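Local coordinates for hypothetical conserved protein TTC0263 (Thermus thermophilus, PDB 2PL2) that is of unknown function but belongs to the tetratricopeptide repeat family, whose stacked helical hairpins commonly serve as scaffolds for binding other proteins, at residues Glu148-Pro151 / Glu152-Ser155; Ala158-Tyr161 / Leu162-Gly165. All coordinates share one frame; numbering follows the deposited sequence.

Contact 1 of 2, residues Glu148-Pro151 / Glu152-Ser155; sequences EDTP and EIRS
Thr150 OG1 takes the amide hydrogen of Ile153 N at 3.2 Å along a nearly straight line (165° at the hydrogen), the N-cap bond, which gives an amide of the first turn of helix 151-164 a side-chain acceptor. The hydroxyl can do this because chi1 of 79° sets it between the backbone N and the carbonyl carbon, pointing at the first turn. A water 2.9 Å from Thr150 OG1 also donates to Glu152 OE1 over 2.8 Å, tying the cap to the extended glutamate. Behind the cap, Ile153 lays its CG1 3.4 Å from Thr150 OG1 and packs on Leu122 of helix 118-130 and on Ala144 and Leu145 of helix 134-147, where the turn joins two helices of the tetratricopeptide repeat array. Pro151 O accepts from Ser155 N at 2.9 Å; the Ser155 hydroxyl also points at it, but is modelled so close that its exact place is doubtful. On the other flank the bent Arg154 chain brings NH1 to 2.8 Å from Asp149 OD2, a salt bridge whose individual hydrogen bonds are weak, with the carboxylate and guanidinium planes 47° apart. Both groups have firmer partners on helix 167-180: Asp149 OD1 accepts from Gln180, and Arg154 NH2 donates to Gln173.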
# COMPACT_ATOMS: atom_id res chain seq x y z
N GLU A 148 4.80 -9.74 -23.60
CA GLU A 148 5.93 -9.83 -22.67
C GLU A 148 5.64 -10.92 -21.66
O GLU A 148 4.80 -10.73 -20.78
CB GLU A 148 6.10 -8.51 -21.90
CG GLU A 148 6.41 -7.30 -22.73
CD GLU A 148 7.89 -7.01 -22.79
OE1 GLU A 148 8.54 -7.09 -21.73
OE2 GLU A 148 8.41 -6.70 -23.89
N ASP A 149 6.31 -12.07 -21.77
CA ASP A 149 6.09 -13.14 -20.80
C ASP A 149 6.95 -12.76 -19.61
O ASP A 149 8.17 -12.71 -19.72
CB ASP A 149 6.55 -14.50 -21.35
CG ASP A 149 6.22 -15.66 -20.42
OD1 ASP A 149 6.36 -15.51 -19.18
OD2 ASP A 149 5.83 -16.74 -20.91
N THR A 150 6.32 -12.47 -18.47
CA THR A 150 7.10 -12.07 -17.30
C THR A 150 6.48 -12.60 -16.03
O THR A 150 5.32 -13.02 -16.04
CB THR A 150 7.19 -10.53 -17.17
OG1 THR A 150 5.97 -10.03 -16.60
CG2 THR A 150 7.41 -9.88 -18.53
N PRO A 151 7.24 -12.59 -14.93
CA PRO A 151 6.71 -13.09 -13.66
C PRO A 151 5.52 -12.26 -13.19
O PRO A 151 4.51 -12.82 -12.72
CB PRO A 151 7.91 -13.00 -12.72
CG PRO A 151 9.08 -13.22 -13.64
CD PRO A 151 8.69 -12.39 -14.85
N GLU A 152 5.64 -10.94 -13.31
CA GLU A 152 4.56 -10.04 -12.90
C GLU A 152 3.26 -10.39 -13.61
O GLU A 152 2.20 -10.43 -12.98
CB GLU A 152 4.94 -8.58 -13.18
CG GLU A 152 3.78 -7.60 -12.97
CD GLU A 152 4.15 -6.15 -13.26
OE1 GLU A 152 4.82 -5.90 -14.28
OE2 GLU A 152 3.77 -5.26 -12.47
N ILE A 153 3.31 -10.66 -14.92
CA ILE A 153 2.07 -10.98 -15.61
C ILE A 153 1.61 -12.40 -15.29
O ILE A 153 0.41 -12.62 -15.10
CB ILE A 153 2.19 -10.80 -17.16
CG1 ILE A 153 2.78 -9.42 -17.51
CG2 ILE A 153 0.81 -10.95 -17.80
CD1 ILE A 153 1.81 -8.27 -17.19
N ARG A 154 2.53 -13.36 -15.23
CA ARG A 154 2.13 -14.73 -14.89
C ARG A 154 1.36 -14.67 -13.56
O ARG A 154 0.39 -15.40 -13.38
CB ARG A 154 3.33 -15.68 -14.71
CG ARG A 154 4.44 -15.61 -15.76
CD ARG A 154 4.05 -15.99 -17.19
NE ARG A 154 3.10 -17.10 -17.28
CZ ARG A 154 3.13 -18.04 -18.21
NH1 ARG A 154 4.07 -18.05 -19.15
NH2 ARG A 154 2.17 -18.95 -18.24
N SER A 155 1.80 -13.79 -12.65
CA SER A 155 1.13 -13.63 -11.34
C SER A 155 -0.29 -13.07 -11.44
O SER A 155 -1.20 -13.52 -10.75
CB SER A 155 1.93 -12.70 -10.43
OG SER A 155 3.31 -12.96 -10.55
O HOH W 1 6.31 -7.14 -16.28

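Contact 2 of 2, residues Ala158-Tyr161 / Leu162-Gly165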
# COMPACT_ATOMS: atom_id res chain seq x y z
N ALA A 158 -2.37 -15.71 -12.61
CA ALA A 158 -2.58 -16.61 -11.47
C ALA A 158 -3.74 -16.08 -10.67
O ALA A 158 -4.71 -16.80 -10.41
CB ALA A 158 -1.33 -16.67 -10.60
N GLU A 159 -3.62 -14.82 -10.28
CA GLU A 159 -4.65 -14.11 -9.52
C GLU A 159 -6.01 -14.20 -10.17
O GLU A 159 -6.99 -14.45 -9.48
CB GLU A 159 -4.26 -12.64 -9.34
CG GLU A 159 -3.40 -12.40 -8.12
CD GLU A 159 -4.13 -12.77 -6.84
OE1 GLU A 159 -5.15 -12.11 -6.55
OE2 GLU A 159 -3.68 -13.70 -6.14
N LEU A 160 -6.08 -13.97 -11.48
CA LEU A 160 -7.37 -14.08 -12.17
C LEU A 160 -7.91 -15.52 -12.13
O LEU A 160 -9.12 -15.74 -12.24
CB LEU A 160 -7.26 -13.62 -13.62
CG LEU A 160 -8.53 -13.79 -14.47
CD1 LEU A 160 -9.70 -13.02 -13.86
CD2 LEU A 160 -8.25 -13.34 -15.90
N TYR A 161 -7.03 -16.50 -11.98
CA TYR A 161 -7.46 -17.90 -11.92
C TYR A 161 -8.03 -18.25 -10.56
O TYR A 161 -8.92 -19.10 -10.44
CB TYR A 161 -6.32 -18.84 -12.29
CG TYR A 161 -6.05 -18.85 -13.76
CD1 TYR A 161 -7.10 -18.73 -14.67
CD2 TYR A 161 -4.76 -18.98 -14.26
CE1 TYR A 161 -6.87 -18.74 -16.02
CE2 TYR A 161 -4.52 -18.99 -15.63
CZ TYR A 161 -5.59 -18.86 -16.51
OH TYR A 161 -5.41 -18.84 -17.86
N LEU A 162 -7.52 -17.60 -9.52
CA LEU A 162 -8.04 -17.84 -8.18
C LEU A 162 -9.43 -17.23 -8.10
O LEU A 162 -10.33 -17.79 -7.47
CB LEU A 162 -7.11 -17.23 -7.12
CG LEU A 162 -5.87 -18.08 -6.86
CD1 LEU A 162 -5.00 -17.45 -5.80
CD2 LEU A 162 -6.30 -19.47 -6.43
N SER A 163 -9.61 -16.10 -8.77
CA SER A 163 -10.90 -15.41 -8.81
C SER A 163 -11.93 -16.23 -9.58
O SER A 163 -13.11 -16.28 -9.21
CB SER A 163 -10.76 -14.04 -9.47
OG SER A 163 -10.67 -14.17 -10.89
N MET A 164 -11.49 -16.85 -10.67
CA MET A 164 -12.36 -17.67 -11.51
C MET A 164 -12.58 -19.06 -10.92
O MET A 164 -13.53 -19.76 -11.28
CB MET A 164 -11.77 -17.82 -12.92
CG MET A 164 -11.76 -16.54 -13.74
SD MET A 164 -11.16 -16.79 -15.41
CE MET A 164 -9.49 -16.58 -15.17
N GLY A 165 -11.69 -19.48 -10.01
CA GLY A 165 -11.84 -20.79 -9.41
C GLY A 165 -10.97 -21.84 -10.07
O GLY A 165 -11.09 -23.03 -9.77
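Leu160 O is gripped twice from the same face of its carbonyl plane, by the hydroxyl of Ser163 and by the amide of Met164. Ser163 OG donates at 2.6 Å to Leu160 O from well above the plane, 38° out of it; a chi1 of 77° turns the hydroxyl back over the preceding turn. Met164 N reaches Leu160 O at 3.1 Å as the regular i to i+4 bond, so the serine hydroxyl comes on top of the helical ladder. Here helix 151-164 of the tetratricopeptide repeat array runs out. Gly165 adopts positive phi (98°), where a side chain would press on the preceding carbonyl oxygen, and its N still makes a weak bond of 2.8 Å to Tyr161 O. Met164 lies alongside Tyr161, both side chains pointing the same way, though the place of its methyl CE is uncertain because it is modelled too close to Leu160. Leu160 also rests on Ala137 and Glu138 of helix 134-147, while the Tyr161 side chain touches Ala170 and Gln173 of helix 167-180. On another flank Leu162 CD1 comes to 4.0 Å from Glu159 OE2, the oxygen that forms a salt bridge with Arg20 of the second subunit.

The two contacts sit at the two ends of one helix, 151-164: contact 1 starts it and contact 2 finishes it, with centres 15 Å apart and no direct touch between them. Helices 134-147 and 167-180 flank both ends. Gln173 is shared by both: it accepts from Arg154 of contact 1 and touches Tyr161 of contact 2. Their outer surroundings differ. The centre of contact 1 lies about 13 Å from the centre of the chain, near helix 118-130, and the contact meets no other chain of the assembly; contact 2, whose centre is about 18 Å from that of the chain, reaches the second subunit through Glu159 and Leu162, both meeting its Arg20.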